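Leucyl-tRNA synthetase subunit alpha (Aquifex aeolicus, PDB 3PZ5) is the isolated CP1 editing domain of an enzyme that joins leucine to its tRNA, and probably hydrolyses the ester bond of mischarged tRNA. Local coordinates at residues A[15-18]-A[22-25]; A[84-89]-A[132-137]; A[24-29]-A[42-47]. The protein carries 1 engineered substitution. All coordinates share one frame; numbering follows the deposited sequence.

Contact 1: A[15-18]-A[22-25]; sequences RFYV and ELIY. Engineered in segment 22-25: Leu23 (natural residue Pro).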
loop_
_atom_site.group_PDB
_atom_site.type_symbol
_atom_site.label_atom_id
_atom_site.label_comp_id
_atom_site.label_asym_id
_atom_site.label_seq_id
_atom_site.Cartn_x
_atom_site.Cartn_y
_atom_site.Cartn_z
ATOM N N ARG A 15 -4.895 -9.619 0.202
ATOM C CA ARG A 15 -3.677 -10.428 0.149
ATOM C C ARG A 15 -2.790 -10.117 -1.064
ATOM O O ARG A 15 -3.239 -10.172 -2.208
ATOM C CB ARG A 15 -4.040 -11.919 0.195
ATOM C CG ARG A 15 -2.856 -12.872 0.352
ATOM C CD ARG A 15 -3.291 -14.240 0.869
ATOM N NE ARG A 15 -3.788 -14.176 2.241
ATOM C CZ ARG A 15 -4.163 -15.227 2.967
ATOM N NH1 ARG A 15 -4.102 -16.459 2.465
ATOM N NH2 ARG A 15 -4.601 -15.047 4.206
ATOM N N PHE A 16 -1.524 -9.813 -0.797
ATOM C CA PHE A 16 -0.569 -9.447 -1.833
ATOM C C PHE A 16 0.586 -10.433 -1.864
ATOM O O PHE A 16 1.470 -10.399 -1.004
ATOM C CB PHE A 16 -0.029 -8.035 -1.583
ATOM C CG PHE A 16 -1.016 -6.936 -1.876
ATOM C CD1 PHE A 16 -2.057 -6.657 -0.995
ATOM C CD2 PHE A 16 -0.892 -6.167 -3.026
ATOM C CE1 PHE A 16 -2.965 -5.634 -1.260
ATOM C CE2 PHE A 16 -1.798 -5.139 -3.301
ATOM C CZ PHE A 16 -2.840 -4.874 -2.417
ATOM N N TYR A 17 0.584 -11.310 -2.859
ATOM C CA TYR A 17 1.669 -12.264 -3.024
ATOM C C TYR A 17 2.907 -11.581 -3.567
ATOM O O TYR A 17 2.833 -10.827 -4.534
ATOM C CB TYR A 17 1.238 -13.434 -3.913
ATOM C CG TYR A 17 0.421 -14.452 -3.153
ATOM C CD1 TYR A 17 1.033 -15.548 -2.540
ATOM C CD2 TYR A 17 -0.958 -14.301 -3.013
ATOM C CE1 TYR A 17 0.287 -16.479 -1.825
ATOM C CE2 TYR A 17 -1.715 -15.229 -2.301
ATOM C CZ TYR A 17 -1.086 -16.312 -1.711
ATOM O OH TYR A 17 -1.832 -17.225 -1.003
ATOM N N VAL A 18 4.037 -11.846 -2.922
ATOM C CA VAL A 18 5.325 -11.290 -3.311
ATOM C C VAL A 18 5.931 -12.128 -4.438
ATOM O O VAL A 18 5.978 -13.351 -4.349
ATOM C CB VAL A 18 6.287 -11.245 -2.100
ATOM C CG1 VAL A 18 7.553 -10.462 -2.429
ATOM C CG2 VAL A 18 5.588 -10.638 -0.894
ATOM N N GLU A 22 10.078 -18.228 -2.934
ATOM C CA GLU A 22 9.329 -18.845 -1.846
ATOM C C GLU A 22 7.954 -18.207 -1.710
ATOM O O GLU A 22 7.768 -17.051 -2.082
ATOM C CB GLU A 22 10.108 -18.852 -0.511
ATOM C CG GLU A 22 11.063 -17.684 -0.257
ATOM C CD GLU A 22 12.371 -17.772 -1.053
ATOM O OE1 GLU A 22 12.856 -18.893 -1.358
ATOM O OE2 GLU A 22 12.914 -16.699 -1.376
ATOM N N LEU A 23 6.992 -18.978 -1.205
ATOM C CA LEU A 23 5.620 -18.504 -1.079
ATOM C C LEU A 23 5.464 -17.586 0.124
ATOM O O LEU A 23 5.440 -18.042 1.272
ATOM C CB LEU A 23 4.630 -19.670 -1.003
ATOM C CG LEU A 23 3.159 -19.357 -1.329
ATOM C CD1 LEU A 23 2.999 -18.837 -2.766
ATOM C CD2 LEU A 23 2.248 -20.577 -1.088
ATOM N N ILE A 24 5.383 -16.288 -0.164
ATOM C CA ILE A 24 5.169 -15.257 0.847
ATOM C C ILE A 24 4.098 -14.290 0.353
ATOM O O ILE A 24 4.102 -13.880 -0.808
ATOM C CB ILE A 24 6.476 -14.464 1.169
ATOM C CG1 ILE A 24 7.581 -15.410 1.665
ATOM C CG2 ILE A 24 6.208 -13.359 2.197
ATOM C CD1 ILE A 24 8.898 -14.732 1.962
ATOM N N TYR A 25 3.187 -13.926 1.244
ATOM C CA TYR A 25 2.184 -12.925 0.936
ATOM C C TYR A 25 2.096 -11.890 2.051
ATOM O O TYR A 25 2.482 -12.154 3.189
ATOM C CB TYR A 25 0.818 -13.581 0.693
ATOM C CG TYR A 25 0.234 -14.296 1.896
ATOM C CD1 TYR A 25 -0.333 -13.578 2.953
ATOM C CD2 TYR A 25 0.227 -15.691 1.968
ATOM C CE1 TYR A 25 -0.880 -14.226 4.053
ATOM C CE2 TYR A 25 -0.319 -16.351 3.068
ATOM C CZ TYR A 25 -0.874 -15.610 4.105
ATOM O OH TYR A 25 -1.417 -16.240 5.204
HETATM O O HOH W 1 5.178 -15.774 -2.917
#

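Contact 2: A[84-89]-A[132-137]; sequences RTMEED and DQRDWE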
loop_
_atom_site.group_PDB
_atom_site.type_symbol
_atom_site.label_atom_id
_atom_site.label_comp_id
_atom_site.label_asym_id
_atom_site.label_seq_id
_atom_site.Cartn_x
_atom_site.Cartn_y
_atom_site.Cartn_z
ATOM N N ARG A 84 7.216 10.281 14.421
ATOM C CA ARG A 84 7.369 9.454 13.226
ATOM C C ARG A 84 6.354 9.770 12.129
ATOM O O ARG A 84 6.675 9.696 10.940
ATOM C CB ARG A 84 7.281 7.977 13.607
ATOM C CG ARG A 84 8.354 7.121 12.979
ATOM C CD ARG A 84 8.400 5.753 13.620
ATOM N NE ARG A 84 7.434 4.836 13.020
ATOM C CZ ARG A 84 7.286 3.562 13.374
ATOM N NH1 ARG A 84 8.040 3.037 14.332
ATOM N NH2 ARG A 84 6.379 2.809 12.767
ATOM N N THR A 85 5.135 10.123 12.533
ATOM C CA THR A 85 4.031 10.329 11.594
ATOM C C THR A 85 3.417 11.736 11.674
ATOM O O THR A 85 2.357 11.993 11.091
ATOM C CB THR A 85 2.929 9.239 11.776
ATOM O OG1 THR A 85 1.985 9.312 10.698
ATOM C CG2 THR A 85 2.199 9.395 13.117
ATOM N N MET A 86 4.089 12.645 12.380
ATOM C CA MET A 86 3.525 13.972 12.635
ATOM C C MET A 86 4.566 15.094 12.727
ATOM O O MET A 86 4.226 16.269 12.557
ATOM C CB MET A 86 2.650 13.933 13.896
ATOM C CG MET A 86 1.431 14.848 13.858
ATOM S SD MET A 86 -0.011 14.087 14.644
ATOM C CE MET A 86 -0.647 13.089 13.293
ATOM N N GLU A 87 5.823 14.740 12.992
ATOM C CA GLU A 87 6.894 15.737 13.080
ATOM C C GLU A 87 7.931 15.589 11.962
ATOM O O GLU A 87 8.307 16.573 11.321
ATOM C CB GLU A 87 7.566 15.703 14.459
ATOM C CG GLU A 87 8.469 16.907 14.743
ATOM C CD GLU A 87 8.900 17.011 16.203
ATOM O OE1 GLU A 87 9.151 15.960 16.839
ATOM O OE2 GLU A 87 8.999 18.151 16.711
ATOM N N GLU A 88 8.388 14.361 11.737
ATOM C CA GLU A 88 9.383 14.079 10.705
ATOM C C GLU A 88 8.706 13.811 9.357
ATOM O O GLU A 88 7.685 13.115 9.294
ATOM C CB GLU A 88 10.284 12.911 11.149
ATOM C CG GLU A 88 10.984 12.106 10.040
ATOM C CD GLU A 88 12.113 12.855 9.323
ATOM O OE1 GLU A 88 12.522 13.950 9.776
ATOM O OE2 GLU A 88 12.601 12.331 8.295
ATOM N N ASP A 89 9.274 14.381 8.293
ATOM C CA ASP A 89 8.807 14.157 6.922
ATOM C C ASP A 89 8.895 12.684 6.530
ATOM O O ASP A 89 9.662 11.921 7.120
ATOM C CB ASP A 89 9.620 14.999 5.931
ATOM C CG ASP A 89 9.321 16.484 6.036
ATOM O OD1 ASP A 89 8.126 16.859 6.027
ATOM O OD2 ASP A 89 10.284 17.279 6.113
ATOM N N ASP A 132 -5.471 8.747 -0.661
ATOM C CA ASP A 132 -5.061 8.888 0.739
ATOM C C ASP A 132 -3.909 9.885 0.833
ATOM O O ASP A 132 -2.830 9.652 0.284
ATOM C CB ASP A 132 -4.658 7.531 1.343
ATOM C CG ASP A 132 -4.337 7.621 2.836
ATOM O OD1 ASP A 132 -3.347 8.289 3.206
ATOM O OD2 ASP A 132 -5.071 7.016 3.645
ATOM N N GLN A 133 -4.146 10.988 1.539
ATOM C CA GLN A 133 -3.193 12.096 1.608
ATOM C C GLN A 133 -1.839 11.673 2.172
ATOM O O GLN A 133 -0.790 12.117 1.695
ATOM C CB GLN A 133 -3.769 13.254 2.429
ATOM C CG GLN A 133 -3.008 14.571 2.274
ATOM C CD GLN A 133 -2.971 15.064 0.837
ATOM O OE1 GLN A 133 -3.909 14.845 0.064
ATOM N NE2 GLN A 133 -1.886 15.741 0.474
ATOM N N ARG A 134 -1.874 10.812 3.184
ATOM C CA ARG A 134 -0.659 10.311 3.807
ATOM C C ARG A 134 0.200 9.562 2.777
ATOM O O ARG A 134 1.412 9.787 2.694
ATOM C CB ARG A 134 -1.019 9.435 5.006
ATOM C CG ARG A 134 -0.239 9.767 6.257
ATOM C CD ARG A 134 -1.095 9.605 7.508
ATOM N NE ARG A 134 -1.956 10.770 7.741
ATOM C CZ ARG A 134 -2.425 11.144 8.932
ATOM N NH1 ARG A 134 -2.120 10.458 10.029
ATOM N NH2 ARG A 134 -3.199 12.217 9.027
ATOM N N ASP A 135 -0.440 8.708 1.977
ATOM C CA ASP A 135 0.225 8.012 0.865
ATOM C C ASP A 135 0.648 8.946 -0.265
ATOM O O ASP A 135 1.638 8.685 -0.946
ATOM C CB ASP A 135 -0.671 6.910 0.293
ATOM C CG ASP A 135 -0.911 5.778 1.271
ATOM O OD1 ASP A 135 -0.107 5.606 2.211
ATOM O OD2 ASP A 135 -1.910 5.051 1.091
ATOM N N TRP A 136 -0.119 10.017 -0.468
ATOM C CA TRP A 136 0.177 11.007 -1.504
ATOM C C TRP A 136 1.511 11.699 -1.224
ATOM O O TRP A 136 2.348 11.832 -2.114
ATOM C CB TRP A 136 -0.952 12.040 -1.599
ATOM C CG TRP A 136 -0.818 12.990 -2.758
ATOM C CD1 TRP A 136 -1.266 12.793 -4.032
ATOM C CD2 TRP A 136 -0.199 14.285 -2.748
ATOM N NE1 TRP A 136 -0.965 13.883 -4.816
ATOM C CE2 TRP A 136 -0.309 14.812 -4.055
ATOM C CE3 TRP A 136 0.440 15.052 -1.761
ATOM C CZ2 TRP A 136 0.196 16.073 -4.404
ATOM C CZ3 TRP A 136 0.943 16.307 -2.108
ATOM C CH2 TRP A 136 0.817 16.802 -3.421
ATOM N N GLU A 137 1.700 12.117 0.024
ATOM C CA GLU A 137 2.929 12.769 0.461
ATOM C C GLU A 137 4.161 11.887 0.236
ATOM O O GLU A 137 5.179 12.354 -0.286
ATOM C CB GLU A 137 2.802 13.189 1.927
ATOM C CG GLU A 137 1.822 14.344 2.134
ATOM C CD GLU A 137 1.200 14.389 3.524
ATOM O OE1 GLU A 137 1.104 13.336 4.194
ATOM O OE2 GLU A 137 0.783 15.490 3.943
#

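Contact 3: A[24-29]-A[42-47]; sequences IYIDVF and VVLAPE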
loop_
_atom_site.group_PDB
_atom_site.type_symbol
_atom_site.label_atom_id
_atom_site.label_comp_id
_atom_site.label_asym_id
_atom_site.label_seq_id
_atom_site.Cartn_x
_atom_site.Cartn_y
_atom_site.Cartn_z
ATOM N N ILE A 24 5.383 -16.288 -0.164
ATOM C CA ILE A 24 5.169 -15.257 0.847
ATOM C C ILE A 24 4.098 -14.290 0.353
ATOM O O ILE A 24 4.102 -13.880 -0.808
ATOM C CB ILE A 24 6.476 -14.464 1.169
ATOM C CG1 ILE A 24 7.581 -15.410 1.665
ATOM C CG2 ILE A 24 6.208 -13.359 2.197
ATOM C CD1 ILE A 24 8.898 -14.732 1.962
ATOM N N TYR A 25 3.187 -13.926 1.244
ATOM C CA TYR A 25 2.184 -12.925 0.936
ATOM C C TYR A 25 2.096 -11.890 2.051
ATOM O O TYR A 25 2.482 -12.154 3.189
ATOM C CB TYR A 25 0.818 -13.581 0.693
ATOM C CG TYR A 25 0.234 -14.296 1.896
ATOM C CD1 TYR A 25 -0.333 -13.578 2.953
ATOM C CD2 TYR A 25 0.227 -15.691 1.968
ATOM C CE1 TYR A 25 -0.880 -14.226 4.053
ATOM C CE2 TYR A 25 -0.319 -16.351 3.068
ATOM C CZ TYR A 25 -0.874 -15.610 4.105
ATOM O OH TYR A 25 -1.417 -16.240 5.204
ATOM N N ILE A 26 1.581 -10.715 1.708
ATOM C CA ILE A 26 1.404 -9.643 2.668
ATOM C C ILE A 26 -0.082 -9.342 2.804
ATOM O O ILE A 26 -0.720 -8.836 1.875
ATOM C CB ILE A 26 2.181 -8.367 2.258
ATOM C CG1 ILE A 26 3.684 -8.655 2.175
ATOM C CG2 ILE A 26 1.908 -7.231 3.240
ATOM C CD1 ILE A 26 4.479 -7.629 1.374
ATOM N N ASP A 27 -0.638 -9.683 3.957
ATOM C CA ASP A 27 -2.001 -9.304 4.250
ATOM C C ASP A 27 -2.024 -7.847 4.671
ATOM O O ASP A 27 -1.161 -7.382 5.419
ATOM C CB ASP A 27 -2.617 -10.206 5.316
ATOM C CG ASP A 27 -3.108 -11.532 4.749
ATOM O OD1 ASP A 27 -3.189 -11.667 3.508
ATOM O OD2 ASP A 27 -3.426 -12.441 5.551
ATOM N N VAL A 28 -3.016 -7.134 4.160
ATOM C CA VAL A 28 -3.148 -5.711 4.381
ATOM C C VAL A 28 -4.576 -5.422 4.814
ATOM O O VAL A 28 -5.525 -5.920 4.205
ATOM C CB VAL A 28 -2.799 -4.935 3.084
ATOM C CG1 VAL A 28 -3.494 -3.591 3.040
ATOM C CG2 VAL A 28 -1.289 -4.774 2.943
ATOM N N PHE A 29 -4.726 -4.639 5.876
ATOM C CA PHE A 29 -6.043 -4.154 6.265
ATOM C C PHE A 29 -6.300 -2.779 5.658
ATOM O O PHE A 29 -5.433 -1.896 5.690
ATOM C CB PHE A 29 -6.204 -4.096 7.787
ATOM C CG PHE A 29 -7.504 -3.465 8.233
ATOM C CD1 PHE A 29 -8.670 -4.219 8.308
ATOM C CD2 PHE A 29 -7.561 -2.109 8.549
ATOM C CE1 PHE A 29 -9.869 -3.637 8.702
ATOM C CE2 PHE A 29 -8.754 -1.515 8.948
ATOM C CZ PHE A 29 -9.911 -2.282 9.026
ATOM N N VAL A 42 3.283 -1.071 -1.963
ATOM C CA VAL A 42 2.959 -1.632 -0.654
ATOM C C VAL A 42 3.980 -1.145 0.368
ATOM O O VAL A 42 5.189 -1.130 0.092
ATOM C CB VAL A 42 2.956 -3.186 -0.694
ATOM C CG1 VAL A 42 2.709 -3.780 0.696
ATOM C CG2 VAL A 42 1.912 -3.698 -1.680
ATOM N N VAL A 43 3.496 -0.744 1.542
ATOM C CA VAL A 43 4.366 -0.259 2.614
ATOM C C VAL A 43 4.216 -1.067 3.906
ATOM O O VAL A 43 3.111 -1.207 4.439
ATOM C CB VAL A 43 4.156 1.255 2.889
ATOM C CG1 VAL A 43 4.798 1.665 4.202
ATOM C CG2 VAL A 43 4.734 2.078 1.763
ATOM N N LEU A 44 5.341 -1.592 4.394
ATOM C CA LEU A 44 5.399 -2.293 5.679
ATOM C C LEU A 44 5.940 -1.375 6.767
ATOM O O LEU A 44 6.849 -0.579 6.521
ATOM C CB LEU A 44 6.303 -3.530 5.593
ATOM C CG LEU A 44 6.109 -4.596 4.514
ATOM C CD1 LEU A 44 7.145 -5.701 4.695
ATOM C CD2 LEU A 44 4.704 -5.174 4.533
ATOM N N ALA A 45 5.397 -1.496 7.974
ATOM C CA ALA A 45 5.934 -0.780 9.130
ATOM C C ALA A 45 7.382 -1.206 9.349
ATOM O O ALA A 45 7.746 -2.334 9.016
ATOM C CB ALA A 45 5.104 -1.079 10.365
ATOM N N PRO A 46 8.222 -0.309 9.900
ATOM C CA PRO A 46 9.627 -0.666 10.124
ATOM C C PRO A 46 9.790 -1.923 10.983
ATOM O O PRO A 46 10.679 -2.735 10.715
ATOM C CB PRO A 46 10.190 0.560 10.846
ATOM C CG PRO A 46 9.304 1.679 10.432
ATOM C CD PRO A 46 7.940 1.082 10.304
ATOM N N GLU A 47 8.920 -2.090 11.978
ATOM C CA GLU A 47 8.972 -3.232 12.884
ATOM C C GLU A 47 8.380 -4.512 12.289
ATOM O O GLU A 47 8.530 -5.588 12.875
ATOM C CB GLU A 47 8.260 -2.911 14.204
ATOM C CG GLU A 47 8.722 -1.633 14.892
ATOM C CD GLU A 47 7.905 -0.412 14.484
ATOM O OE1 GLU A 47 7.547 -0.282 13.290
ATOM O OE2 GLU A 47 7.619 0.423 15.370
#

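Contact 1: A[15-18]-A[22-25]
Arg15 reaches diagonally to Tyr25 across a beta hairpin, made by strands 12-18 and 25-30 and the short loop between them. The Arg15 guanidinium lies flat on one face of the Tyr25 ring. Their planes are 10° apart, and Arg15 CZ sits 3.9 Å from the ring centroid, a cation-pi stack. Arg15 CD adds a CH-pi contact over the same ring. Arg15 CG is anti to the backbone N, and the bend at chi3 -67° turns the guanidinium over the ring. Its NE also forms a salt bridge with Asp27.

Tyr17 and Tyr25 are an antiparallel non-hydrogen-bonded pair with their side chains on one face of the sheet. The rings lie side by side but inclined. Tyr25 CB sits over the centre of the Tyr17 ring, 3.8 Å from its centroid. Replacing Tyr25 by alanine would keep CB over Tyr17 but is likely to leave the Arg15 guanidinium without its stacking surface. Leu23, an engineered residue, touches Tyr17 CE1 with CD1 at 3.7 Å.

Toward the loop, a water accepts from Ile24 N and lies within hydrogen-bonding distance of Val18 O and Glu22 O. Val18 N donates to Ile24 O at 2.9 Å, nearly straight at 169°.

Contact 2: A[84-89]-A[132-137]
Arg134, in the first turn of helix 133-142, extends its side chain toward Thr85 and Met86, in the loop that follows helix 81-84. The touch is loose and lies at the surface. The backbones stay well apart, with Thr85 CA and Arg134 CA 9.1 Å from each other.

The end of the arginine does the reaching. Arg134 NH1 comes to 4.3 Å from Thr85 OG1, too far for a hydrogen bond. Arg134 CD lies 4.4 Å from the same oxygen, so the hydroxyl sits beside the outer half of the chain. Met86 approaches with its methyl end: Met86 CE is 4.4 Å from Arg134 NH1. Both partners meet the guanidinium obliquely. A turn at chi3 of -84° swings Met86 CE from the sulfur toward the helix. These are van der Waals approaches, and they bury little surface.

In the LeuRS editing domain this helix begins with a side-chain cap, and Asp132 is the N-cap residue. Its OD1 accepts from Asp135 N at 3.2 Å, on the anti side of the carboxylate and 27° out of its plane. Trp136 N donates to Asp132 O at 2.8 Å, and Glu137 N to Gln133 O at 3.0 Å. These bonds fix the first turn.

The carboxylate of buried Asp135 ties the helix start to Val128 N, just after strand 124-127, and to Tyr115 OH in the loop after strand 107-113. At the start of the other loop, Arg84 forms a salt bridge to Glu47 and a hydrogen bond from its NE to Asn114 O. Arg134 also packs its side chain on Lys90 and Tyr115.

Contact 3: A[24-29]-A[42-47]
Ile26 holds CG1 anti to its carbonyl carbon (chi1 -61°), which puts CG2 anti to the backbone N and against Leu44. In Leu44, CG is likewise anti to the carbonyl carbon (chi1 -53°). Its CD1 continues the extended chain at chi2 -179°, and CD2 is the branch that turns to Ile26.

The contact lies in the buried core against the mixed sheet of the editing domain, consistent with the beta-barrel core known for CP1 domains. Strands 25-30 and 41-44 are not hydrogen-bonded neighbours in that sheet. Ile26 CA and Val42 CA are 8.8 Å apart, and side chains fill the interval between the strands.

Leu44 CD2 is 3.7 Å from Ile26 CG2 and 4.0 Å from Ile26 CD1. One leucine methyl is therefore held near two ends of the isoleucine, and the two side chains cross at a slant. Val42 points toward strand 25-30, while Val43, between it and Leu44, points away. All three touching residues are buried and apolar, so the contact is plain hydrophobic packing.

Neighbours complete the core. Ile26 also packs on Val110, Ala124 and Leu54. Leu44 also meets Ala124, as well as Leu50 and Val51 of helix 50-60, the helix that also supplies Leu54.

Val42 uses CG1 against both branches of Ile26: CG1 lies 4.3 Å from Ile26 CD1 and 4.4 Å from Ile26 CG2.

In the fold
Contacts 1 and 3 adjoin, with centres about 10 Å apart, and share Ile24 and Tyr25. Strands 12-18 and 25-30 are neighbours in the same sheet. Contact 1 lies at the hairpin's loop end, and contact 3 carries its second strand into the core. Val18 CG2 and Ile26 CD1 pack together where they join. Contact 2 comes later in the chain, with its centre about 26 Å from that of contact 1, on the opposite side of the chain's centre. Its centre is about 17 Å from that of contact 3, and the two touch where Arg84 packs on Pro46. A buried centre thus lies between two more peripheral contacts of one editing domain.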